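Local coordinates for protein tyrosinase (Aspergillus oryzae, PDB 6JU7) that probably oxidises L-tyrosine and L-dopa to L-dopaquinone with molecular oxygen at a copper centre held in its central domain, the greater part of this chain, at residues B[68-73]-B[93-98]; B[334-339]-B[358-363]; B[98-103]-B[401-406]. The protein carries 1 engineered substitution. All blocks are in the same frame, centred on the assembly; numbering follows the deposited sequence.

Contact 1: B[68-73]-B[93-98]; sequences AGIHGA and TGFAVH. Engineered in segment 93-98: Ala-96 (natural residue Cys). With TYR (tyrosine), chain E.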
loop_
_atom_site.group_PDB
_atom_site.type_symbol
_atom_site.label_atom_id
_atom_site.label_comp_id
_atom_site.label_asym_id
_atom_site.label_seq_id
_atom_site.Cartn_x
_atom_site.Cartn_y
_atom_site.Cartn_z
ATOM N N ALA B 68 -13.482 2.767 -19.039
ATOM C CA ALA B 68 -13.981 2.254 -17.766
ATOM C C ALA B 68 -15.399 2.767 -17.515
ATOM O O ALA B 68 -16.228 2.055 -16.959
ATOM C CB ALA B 68 -13.063 2.649 -16.612
ATOM N N GLY B 69 -15.729 3.966 -17.990
ATOM C CA GLY B 69 -17.057 4.536 -17.799
ATOM C C GLY B 69 -18.149 3.808 -18.559
ATOM O O GLY B 69 -19.327 4.030 -18.273
ATOM N N ILE B 70 -17.813 2.982 -19.544
ATOM C CA ILE B 70 -18.823 2.192 -20.238
ATOM C C ILE B 70 -19.527 1.264 -19.260
ATOM O O ILE B 70 -20.735 1.062 -19.344
ATOM C CB ILE B 70 -18.182 1.377 -21.385
ATOM C CG1 ILE B 70 -17.651 2.288 -22.500
ATOM C CG2 ILE B 70 -19.126 0.340 -21.958
ATOM C CD1 ILE B 70 -16.776 1.574 -23.506
ATOM N N HIS B 71 -18.764 0.737 -18.305
ATOM C CA HIS B 71 -19.294 -0.319 -17.448
ATOM C C HIS B 71 -20.362 0.222 -16.494
ATOM O O HIS B 71 -21.408 -0.416 -16.350
ATOM C CB HIS B 71 -18.139 -0.929 -16.675
ATOM C CG HIS B 71 -18.391 -2.162 -15.885
ATOM N ND1 HIS B 71 -18.537 -2.149 -14.514
ATOM C CD2 HIS B 71 -18.491 -3.453 -16.251
ATOM C CE1 HIS B 71 -18.723 -3.382 -14.074
ATOM N NE2 HIS B 71 -18.695 -4.199 -15.108
ATOM N N GLY B 72 -20.124 1.341 -15.830
ATOM C CA GLY B 72 -20.974 1.851 -14.768
ATOM C C GLY B 72 -20.960 3.361 -14.664
ATOM O O GLY B 72 -21.255 4.091 -15.621
ATOM N N ALA B 73 -20.651 3.865 -13.473
ATOM C CA ALA B 73 -20.601 5.318 -13.250
ATOM C C ALA B 73 -19.470 5.906 -14.084
ATOM O O ALA B 73 -18.432 5.232 -14.253
ATOM C CB ALA B 73 -20.359 5.616 -11.768
ATOM N N THR B 93 -27.798 2.924 -13.743
ATOM C CA THR B 93 -27.079 1.735 -14.168
ATOM C C THR B 93 -26.330 2.010 -15.470
ATOM O O THR B 93 -26.678 2.926 -16.226
ATOM C CB THR B 93 -28.044 0.546 -14.341
ATOM O OG1 THR B 93 -27.289 -0.676 -14.380
ATOM C CG2 THR B 93 -28.780 0.653 -15.663
ATOM N N GLY B 94 -25.275 1.235 -15.711
ATOM C CA GLY B 94 -24.493 1.392 -16.919
ATOM C C GLY B 94 -24.843 0.397 -18.009
ATOM O O GLY B 94 -25.892 -0.242 -18.044
ATOM N N PHE B 95 -23.942 0.295 -18.989
ATOM C CA PHE B 95 -24.147 -0.584 -20.124
ATOM C C PHE B 95 -23.840 -2.030 -19.771
ATOM O O PHE B 95 -24.283 -2.946 -20.452
ATOM C CB PHE B 95 -23.240 -0.197 -21.292
ATOM C CG PHE B 95 -23.606 1.109 -21.949
ATOM C CD1 PHE B 95 -24.783 1.217 -22.673
ATOM C CD2 PHE B 95 -22.792 2.225 -21.850
ATOM C CE1 PHE B 95 -25.146 2.410 -23.285
ATOM C CE2 PHE B 95 -23.138 3.411 -22.466
ATOM C CZ PHE B 95 -24.308 3.507 -23.196
ATOM N N ALA B 96 -23.022 -2.255 -18.736
ATOM C CA ALA B 96 -22.611 -3.622 -18.437
ATOM C C ALA B 96 -23.840 -4.488 -18.142
ATOM O O ALA B 96 -24.801 -4.065 -17.513
ATOM C CB ALA B 96 -21.708 -3.648 -17.222
ATOM N N VAL B 97 -23.754 -5.745 -18.562
ATOM C CA VAL B 97 -24.736 -6.747 -18.208
ATOM C C VAL B 97 -24.267 -7.502 -16.973
ATOM O O VAL B 97 -23.194 -8.102 -17.001
ATOM C CB VAL B 97 -24.965 -7.751 -19.354
ATOM C CG1 VAL B 97 -25.835 -8.899 -18.853
ATOM C CG2 VAL B 97 -25.588 -7.087 -20.570
ATOM N N HIS B 98 -25.123 -7.499 -15.962
ATOM C CA HIS B 98 -24.988 -8.387 -14.808
ATOM C C HIS B 98 -26.340 -9.026 -14.499
ATOM O O HIS B 98 -27.395 -8.465 -14.794
ATOM C CB HIS B 98 -24.483 -7.647 -13.572
ATOM C CG HIS B 98 -23.099 -7.102 -13.775
ATOM N ND1 HIS B 98 -22.850 -5.797 -14.134
ATOM C CD2 HIS B 98 -21.888 -7.719 -13.717
ATOM C CE1 HIS B 98 -21.541 -5.623 -14.265
ATOM N NE2 HIS B 98 -20.931 -6.768 -14.015
HETATM N N TYR E . -20.281 -6.586 -5.043
HETATM C CA TYR E . -20.885 -7.573 -5.930
HETATM C C TYR E . -21.604 -8.646 -5.108
HETATM O O TYR E . -22.419 -9.375 -5.697
HETATM C CB TYR E . -19.860 -8.236 -6.838
HETATM C CG TYR E . -19.380 -7.442 -8.031
HETATM C CD1 TYR E . -19.733 -7.834 -9.321
HETATM C CD2 TYR E . -18.558 -6.334 -7.899
HETATM C CE1 TYR E . -19.301 -7.129 -10.432
HETATM C CE2 TYR E . -18.114 -5.623 -8.996
HETATM C CZ TYR E . -18.483 -6.025 -10.267
HETATM O OH TYR E . -18.038 -5.317 -11.353
HETATM O OXT TYR E . -21.332 -8.729 -3.896
HETATM O O HOH W 1 -18.213 -6.787 -13.646
HETATM O O HOH W 2 -23.584 -0.891 -14.637
#

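Contact 2: B[334-339]-B[358-363]; sequences NVHNWV and GHMSSV. With TYR (tyrosine), chain E.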
loop_
_atom_site.group_PDB
_atom_site.type_symbol
_atom_site.label_atom_id
_atom_site.label_comp_id
_atom_site.label_asym_id
_atom_site.label_seq_id
_atom_site.Cartn_x
_atom_site.Cartn_y
_atom_site.Cartn_z
ATOM N N ASN B 334 -17.600 -12.985 -6.202
ATOM C CA ASN B 334 -16.744 -13.176 -5.031
ATOM C C ASN B 334 -15.331 -12.675 -5.295
ATOM O O ASN B 334 -14.785 -11.991 -4.426
ATOM C CB ASN B 334 -16.716 -14.648 -4.602
ATOM C CG ASN B 334 -17.974 -15.041 -3.848
ATOM O OD1 ASN B 334 -18.070 -14.711 -2.672
ATOM N ND2 ASN B 334 -18.908 -15.710 -4.502
ATOM N N VAL B 335 -14.753 -13.006 -6.450
ATOM C CA VAL B 335 -13.385 -12.518 -6.681
ATOM C C VAL B 335 -13.351 -10.998 -6.685
ATOM O O VAL B 335 -12.411 -10.402 -6.153
ATOM C CB VAL B 335 -12.801 -13.107 -7.972
ATOM C CG1 VAL B 335 -11.436 -12.522 -8.302
ATOM C CG2 VAL B 335 -12.739 -14.631 -7.855
ATOM N N HIS B 336 -14.359 -10.330 -7.247
ATOM C CA HIS B 336 -14.420 -8.873 -7.204
ATOM C C HIS B 336 -14.382 -8.359 -5.773
ATOM O O HIS B 336 -13.633 -7.432 -5.473
ATOM C CB HIS B 336 -15.716 -8.380 -7.869
ATOM C CG HIS B 336 -15.573 -8.027 -9.319
ATOM N ND1 HIS B 336 -15.093 -6.806 -9.734
ATOM C CD2 HIS B 336 -15.832 -8.714 -10.455
ATOM C CE1 HIS B 336 -15.062 -6.751 -11.065
ATOM N NE2 HIS B 336 -15.511 -7.916 -11.533
ATOM N N ASN B 337 -15.226 -8.946 -4.915
ATOM C CA ASN B 337 -15.261 -8.500 -3.518
ATOM C C ASN B 337 -13.919 -8.731 -2.850
ATOM O O ASN B 337 -13.429 -7.885 -2.080
ATOM C CB ASN B 337 -16.367 -9.247 -2.778
ATOM C CG ASN B 337 -17.758 -8.826 -3.198
ATOM O OD1 ASN B 337 -17.970 -7.709 -3.681
ATOM N ND2 ASN B 337 -18.750 -9.690 -3.008
ATOM N N TRP B 338 -13.289 -9.870 -3.154
ATOM C CA TRP B 338 -12.059 -10.204 -2.424
ATOM C C TRP B 338 -10.878 -9.373 -2.877
ATOM O O TRP B 338 -9.946 -9.158 -2.107
ATOM C CB TRP B 338 -11.720 -11.701 -2.609
ATOM C CG TRP B 338 -12.800 -12.589 -2.062
ATOM C CD1 TRP B 338 -13.768 -12.235 -1.149
ATOM C CD2 TRP B 338 -13.034 -13.963 -2.385
ATOM N NE1 TRP B 338 -14.596 -13.314 -0.894
ATOM C CE2 TRP B 338 -14.154 -14.382 -1.641
ATOM C CE3 TRP B 338 -12.406 -14.880 -3.232
ATOM C CZ2 TRP B 338 -14.660 -15.681 -1.713
ATOM C CZ3 TRP B 338 -12.900 -16.167 -3.313
ATOM C CH2 TRP B 338 -14.015 -16.549 -2.562
ATOM N N VAL B 339 -10.877 -8.955 -4.138
ATOM C CA VAL B 339 -9.826 -8.070 -4.620
ATOM C C VAL B 339 -10.014 -6.650 -4.118
ATOM O O VAL B 339 -9.066 -5.992 -3.690
ATOM C CB VAL B 339 -9.765 -8.110 -6.164
ATOM C CG1 VAL B 339 -8.827 -7.012 -6.682
ATOM C CG2 VAL B 339 -9.331 -9.484 -6.645
ATOM N N GLY B 358 -13.041 -1.037 -1.380
ATOM C CA GLY B 358 -12.330 -0.469 -2.529
ATOM C C GLY B 358 -13.065 -0.725 -3.813
ATOM O O GLY B 358 -14.099 -1.430 -3.847
ATOM N N HIS B 359 -12.561 -0.130 -4.899
ATOM C CA HIS B 359 -13.316 -0.044 -6.135
ATOM C C HIS B 359 -13.801 -1.372 -6.692
ATOM O O HIS B 359 -14.944 -1.450 -7.197
ATOM C CB HIS B 359 -12.433 0.671 -7.181
ATOM C CG HIS B 359 -12.297 2.120 -6.802
ATOM N ND1 HIS B 359 -11.583 2.534 -5.706
ATOM C CD2 HIS B 359 -12.779 3.237 -7.401
ATOM C CE1 HIS B 359 -11.655 3.854 -5.643
ATOM N NE2 HIS B 359 -12.372 4.310 -6.656
ATOM N N MET B 360 -12.960 -2.408 -6.693
ATOM C CA MET B 360 -13.325 -3.660 -7.373
ATOM C C MET B 360 -14.554 -4.335 -6.783
ATOM O O MET B 360 -15.153 -5.175 -7.455
ATOM C CB MET B 360 -12.122 -4.612 -7.403
ATOM C CG MET B 360 -11.209 -4.368 -8.607
ATOM S SD MET B 360 -11.887 -5.034 -10.145
ATOM C CE MET B 360 -11.534 -6.785 -9.847
ATOM N N SER B 361 -14.943 -3.989 -5.550
ATOM C CA SER B 361 -16.128 -4.609 -4.957
ATOM C C SER B 361 -17.428 -3.932 -5.356
ATOM O O SER B 361 -18.482 -4.403 -4.923
ATOM C CB SER B 361 -16.000 -4.592 -3.426
ATOM O OG SER B 361 -16.280 -3.300 -2.915
ATOM N N SER B 362 -17.383 -2.848 -6.117
ATOM C CA SER B 362 -18.583 -2.043 -6.374
ATOM C C SER B 362 -18.830 -1.927 -7.869
ATOM O O SER B 362 -18.013 -1.353 -8.586
ATOM C CB SER B 362 -18.385 -0.658 -5.743
ATOM O OG SER B 362 -19.463 0.218 -6.056
ATOM N N VAL B 363 -19.919 -2.500 -8.374
ATOM C CA VAL B 363 -20.170 -2.533 -9.817
ATOM C C VAL B 363 -20.009 -1.173 -10.472
ATOM O O VAL B 363 -19.408 -1.037 -11.544
ATOM C CB VAL B 363 -21.561 -3.122 -10.128
ATOM C CG1 VAL B 363 -21.994 -2.789 -11.544
ATOM C CG2 VAL B 363 -21.516 -4.636 -9.936
HETATM N N TYR E . -20.281 -6.586 -5.043
HETATM C CA TYR E . -20.885 -7.573 -5.930
HETATM C C TYR E . -21.604 -8.646 -5.108
HETATM O O TYR E . -22.419 -9.375 -5.697
HETATM C CB TYR E . -19.860 -8.236 -6.838
HETATM C CG TYR E . -19.380 -7.442 -8.031
HETATM C CD1 TYR E . -19.733 -7.834 -9.321
HETATM C CD2 TYR E . -18.558 -6.334 -7.899
HETATM C CE1 TYR E . -19.301 -7.129 -10.432
HETATM C CE2 TYR E . -18.114 -5.623 -8.996
HETATM C CZ TYR E . -18.483 -6.025 -10.267
HETATM O OH TYR E . -18.038 -5.317 -11.353
HETATM O OXT TYR E . -21.332 -8.729 -3.896
#

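Contact 3: B[98-103]-B[401-406]; sequences HNNYTF and KVSKDD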
loop_
_atom_site.group_PDB
_atom_site.type_symbol
_atom_site.label_atom_id
_atom_site.label_comp_id
_atom_site.label_asym_id
_atom_site.label_seq_id
_atom_site.Cartn_x
_atom_site.Cartn_y
_atom_site.Cartn_z
ATOM N N HIS B 98 -25.123 -7.499 -15.962
ATOM C CA HIS B 98 -24.988 -8.387 -14.808
ATOM C C HIS B 98 -26.340 -9.026 -14.499
ATOM O O HIS B 98 -27.395 -8.465 -14.794
ATOM C CB HIS B 98 -24.483 -7.647 -13.572
ATOM C CG HIS B 98 -23.099 -7.102 -13.775
ATOM N ND1 HIS B 98 -22.850 -5.797 -14.134
ATOM C CD2 HIS B 98 -21.888 -7.719 -13.717
ATOM C CE1 HIS B 98 -21.541 -5.623 -14.265
ATOM N NE2 HIS B 98 -20.931 -6.768 -14.015
ATOM N N ASN B 99 -26.270 -10.202 -13.891
ATOM C CA ASN B 99 -27.487 -10.958 -13.594
ATOM C C ASN B 99 -28.342 -11.227 -14.824
ATOM O O ASN B 99 -29.575 -11.181 -14.752
ATOM C CB ASN B 99 -28.312 -10.299 -12.491
ATOM C CG ASN B 99 -29.215 -11.309 -11.798
ATOM O OD1 ASN B 99 -28.834 -12.440 -11.474
ATOM N ND2 ASN B 99 -30.451 -10.912 -11.547
ATOM N N ASN B 100 -27.701 -11.575 -15.934
ATOM C CA ASN B 100 -28.402 -12.085 -17.115
ATOM C C ASN B 100 -27.416 -12.978 -17.870
ATOM O O ASN B 100 -26.207 -12.886 -17.641
ATOM C CB ASN B 100 -28.935 -10.968 -18.006
ATOM C CG ASN B 100 -30.126 -11.351 -18.863
ATOM O OD1 ASN B 100 -30.619 -12.476 -18.790
ATOM N ND2 ASN B 100 -30.623 -10.411 -19.657
ATOM N N TYR B 101 -27.987 -13.815 -18.737
ATOM C CA TYR B 101 -27.256 -14.866 -19.426
ATOM C C TYR B 101 -26.288 -14.339 -20.479
ATOM O O TYR B 101 -25.410 -15.083 -20.936
ATOM C CB TYR B 101 -28.237 -15.886 -20.040
ATOM C CG TYR B 101 -29.267 -16.305 -19.010
ATOM C CD1 TYR B 101 -28.858 -17.085 -17.935
ATOM C CD2 TYR B 101 -30.581 -15.884 -19.083
ATOM C CE1 TYR B 101 -29.790 -17.452 -16.976
ATOM C CE2 TYR B 101 -31.515 -16.262 -18.130
ATOM C CZ TYR B 101 -31.104 -17.055 -17.077
ATOM O OH TYR B 101 -32.012 -17.433 -16.105
ATOM N N THR B 102 -26.427 -13.063 -20.818
ATOM C CA THR B 102 -25.487 -12.346 -21.674
ATOM C C THR B 102 -24.342 -11.743 -20.882
ATOM O O THR B 102 -23.500 -11.006 -21.426
ATOM C CB THR B 102 -26.217 -11.219 -22.441
ATOM O OG1 THR B 102 -27.009 -10.516 -21.463
ATOM C CG2 THR B 102 -27.087 -11.779 -23.548
ATOM N N PHE B 103 -24.226 -12.049 -19.589
ATOM C CA PHE B 103 -23.081 -11.554 -18.825
ATOM C C PHE B 103 -21.752 -11.922 -19.476
ATOM O O PHE B 103 -20.877 -11.049 -19.656
ATOM C CB PHE B 103 -23.174 -12.050 -17.367
ATOM C CG PHE B 103 -21.871 -12.049 -16.600
ATOM C CD1 PHE B 103 -21.357 -10.859 -16.106
ATOM C CD2 PHE B 103 -21.157 -13.216 -16.364
ATOM C CE1 PHE B 103 -20.163 -10.814 -15.419
ATOM C CE2 PHE B 103 -19.943 -13.197 -15.697
ATOM C CZ PHE B 103 -19.445 -11.983 -15.241
ATOM N N LYS B 401 -32.597 -18.690 -23.576
ATOM C CA LYS B 401 -32.805 -18.454 -25.012
ATOM C C LYS B 401 -33.419 -17.098 -25.287
ATOM O O LYS B 401 -33.242 -16.499 -26.348
ATOM C CB LYS B 401 -33.681 -19.567 -25.601
ATOM C CG LYS B 401 -35.091 -19.567 -25.049
ATOM C CD LYS B 401 -36.010 -20.575 -25.709
ATOM C CE LYS B 401 -37.279 -20.748 -24.872
ATOM N NZ LYS B 401 -38.476 -20.990 -25.722
ATOM N N VAL B 402 -34.177 -16.564 -24.334
ATOM C CA VAL B 402 -34.842 -15.283 -24.587
ATOM C C VAL B 402 -33.887 -14.106 -24.724
ATOM O O VAL B 402 -34.185 -13.135 -25.427
ATOM C CB VAL B 402 -35.823 -15.019 -23.427
ATOM C CG1 VAL B 402 -36.560 -13.705 -23.612
ATOM C CG2 VAL B 402 -36.788 -16.196 -23.327
ATOM N N SER B 403 -32.742 -14.158 -24.051
ATOM C CA SER B 403 -31.739 -13.106 -24.081
ATOM C C SER B 403 -30.781 -13.204 -25.258
ATOM O O SER B 403 -29.980 -12.295 -25.497
ATOM C CB SER B 403 -30.925 -13.124 -22.779
ATOM O OG SER B 403 -30.140 -14.303 -22.669
ATOM N N LYS B 404 -30.850 -14.288 -26.025
ATOM C CA LYS B 404 -29.824 -14.545 -27.028
ATOM C C LYS B 404 -29.607 -13.380 -27.978
ATOM O O LYS B 404 -28.462 -13.071 -28.330
ATOM C CB LYS B 404 -30.166 -15.813 -27.825
ATOM C CG LYS B 404 -29.166 -16.095 -28.934
ATOM C CD LYS B 404 -29.411 -17.416 -29.630
ATOM C CE LYS B 404 -30.126 -17.257 -30.961
ATOM N NZ LYS B 404 -29.541 -16.165 -31.784
ATOM N N ASP B 405 -30.666 -12.731 -28.464
ATOM C CA ASP B 405 -30.452 -11.711 -29.496
ATOM C C ASP B 405 -30.514 -10.297 -28.936
ATOM O O ASP B 405 -30.749 -9.321 -29.641
ATOM C CB ASP B 405 -31.441 -11.901 -30.647
ATOM C CG ASP B 405 -31.416 -13.288 -31.253
ATOM O OD1 ASP B 405 -32.458 -13.750 -31.765
ATOM O OD2 ASP B 405 -30.365 -13.963 -31.228
ATOM N N ASP B 406 -30.234 -10.125 -27.647
ATOM C CA ASP B 406 -30.099 -8.784 -27.069
ATOM C C ASP B 406 -28.943 -8.050 -27.737
ATOM O O ASP B 406 -27.831 -8.568 -27.879
ATOM C CB ASP B 406 -29.861 -8.852 -25.563
ATOM C CG ASP B 406 -31.044 -9.293 -24.711
ATOM O OD1 ASP B 406 -32.139 -9.530 -25.271
ATOM O OD2 ASP B 406 -30.861 -9.405 -23.467
HETATM O O HOH W 3 -28.295 -8.368 -22.466
#

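Contact 1: B[68-73]-B[93-98]
His-71 points its NE2 at the edge of the His-98 ring, in that ring's plane, 3.3 Å from CE1 of His-98. The two ring planes stand 82° apart, meeting obliquely. Water 1 joins them, 2.7 Å from His-98 NE2, and also binds NE2 of His-71 and the phenol oxygen of the bound tyrosine. CB of the engineered Ala-96 sits over one face of the His-71 ring, 3.4 Å from its CD2. With CG anti to the backbone N (chi1 -171°), the His-71 ring swings back to the 93-98 loop although its CB leaves in the other direction.

Behind the rings the backbones hold each other loosely. Phe-95 N gives a weak bond to Ile-70 O (3.3 Å), and Ala-96 N another to His-71 O. Water 2 donates to this same carbonyl and accepts from Gly-94 N. Farther out, CG2 of Ile-70 rests on CD2 of Phe-95 at 4.1 Å, and Val-363 O takes a weak bond from His-71 ND1. His-71 and His-98, with His-107, are the three histidines of the CuA half of the type 3 dicopper site of tyrosinases.

Contact 2: B[334-339]-B[358-363]
The pocket that holds a bound tyrosine, probably as substrate, lies over the CuB side of the dicopper site, between helix 328-340 and the short 3-10 turn at 359-361. His-336 forms its floor: CZ of the ligand stands 3.4 Å above the imidazole plane, over the ring centre, and the phenol ring runs roughly parallel to it. On the ligand's other face, CG2 of Val-363 approaches CZ to 3.4 Å, so the aromatic ring is held between a histidine and a valine methyl.

What fixes the rotation of His-336 is a bond from its ND1 to the carbonyl oxygen of Met-360, 2.8 Å long and bent to 145° at the hydrogen. The acceptor lies close to the imidazole plane, and the donor lies in the carbonyl plane. A chi1 of -94°, well past the usual staggered value, brings the ring to this position. Its NE2 is turned inward, where it bonds to His-376 NE2. His-332, His-336 and His-376 are the ligands of CuB; the first two lie one turn apart on helix 328-340, within the four-helix bundle that carries the copper histidines in this family.

The amino acid end of the tyrosine is gripped by Asn-337. Its OD1 receives the ligand N at 2.9 Å, while ND2 donates to OXT in a nearly straight bond (170°). Ser-361 O is a second acceptor for that N, at 2.8 Å, so each segment contributes one oxygen to it. The Met-360 side chain, bent at chi2 and chi3, brings SD and CE under the imidazole face opposite the tyrosine, displaced toward the ND1-CE1 rim, with CE 3.6 Å from ND1 of His-336; the sulfur approaches obliquely. CG1 of Val-339 touches CG of the same methionine at 4.0 Å, and Ile-371 of helix 371-389 packs against both.

Contact 3: B[98-103]-B[401-406]
Asn-100 is the first residue of the 98-103 loop to meet the 401-406 turn, and it does so through both ends of its amide. OD1 lies 4.1 Å from CB of Ser-403, and ND2 faces OD2 of Asp-406 at 3.9 Å, too far for a hydrogen bond. The two side chains come from opposite directions, their amide and carboxylate planes 57° apart. A weak bond from Tyr-101 N to Asn-100 OD1 helps to hold the amide in this position.

Tyr-101 follows with CB 3.6 Å from OG of Ser-403. That hydroxyl lies in the plane of the phenol ring, at its edge near CD2, so it meets a border of carbon atoms. Its polar needs are met inside its own loop, by a hydrogen bond to Ser-400 O.

Thr-102 divides its two branches between an apolar and a polar task. CG2 presses on the carbonyl oxygen of Ser-403 at 3.5 Å. OG1, set between the backbone N and the carbonyl carbon (chi1 48°), reaches water 3 at 2.7 Å. This water donates to Asp-406 OD2 over 2.9 Å and so supplies the polar bridge that no direct bond provides.

Each segment holds a type I beta turn, from Asn-100 to Phe-103 and from Ser-403 to Asp-406, each closed by its own backbone bond. Two compact turns thus meet side by side with no direct hydrogen bond between them. Thr-102 occupies the N-cap position of helix 103-129, which carries the copper ligand His-107, though its side chain makes no capping bond; Phe-103 turns inward against helix 328-340. The partner turn belongs to the chain between helix 371-389 and strand 412-414, which therefore packs beside the start of a copper-binding helix.

Contact 2 is the most enclosed of the three, all its touching residues buried; contact 1 is partly buried, and contact 3 lies farthest from the centre of the chain. Contacts 1 and 2 contribute histidines to the two halves of one dicopper site, share the bound tyrosine, and touch where His-71 and His-98 meet Val-363. Contact 3 takes up the chain at His-98, where contact 1 ends, and leads it into helix 103-129. The chemistry changes accordingly: direct, directional bonds to ring nitrogen and ligand in 334-339/358-363, weak backbone bonds and waters in 68-73/93-98, and van der Waals touches with one bridging water in 98-103/401-406.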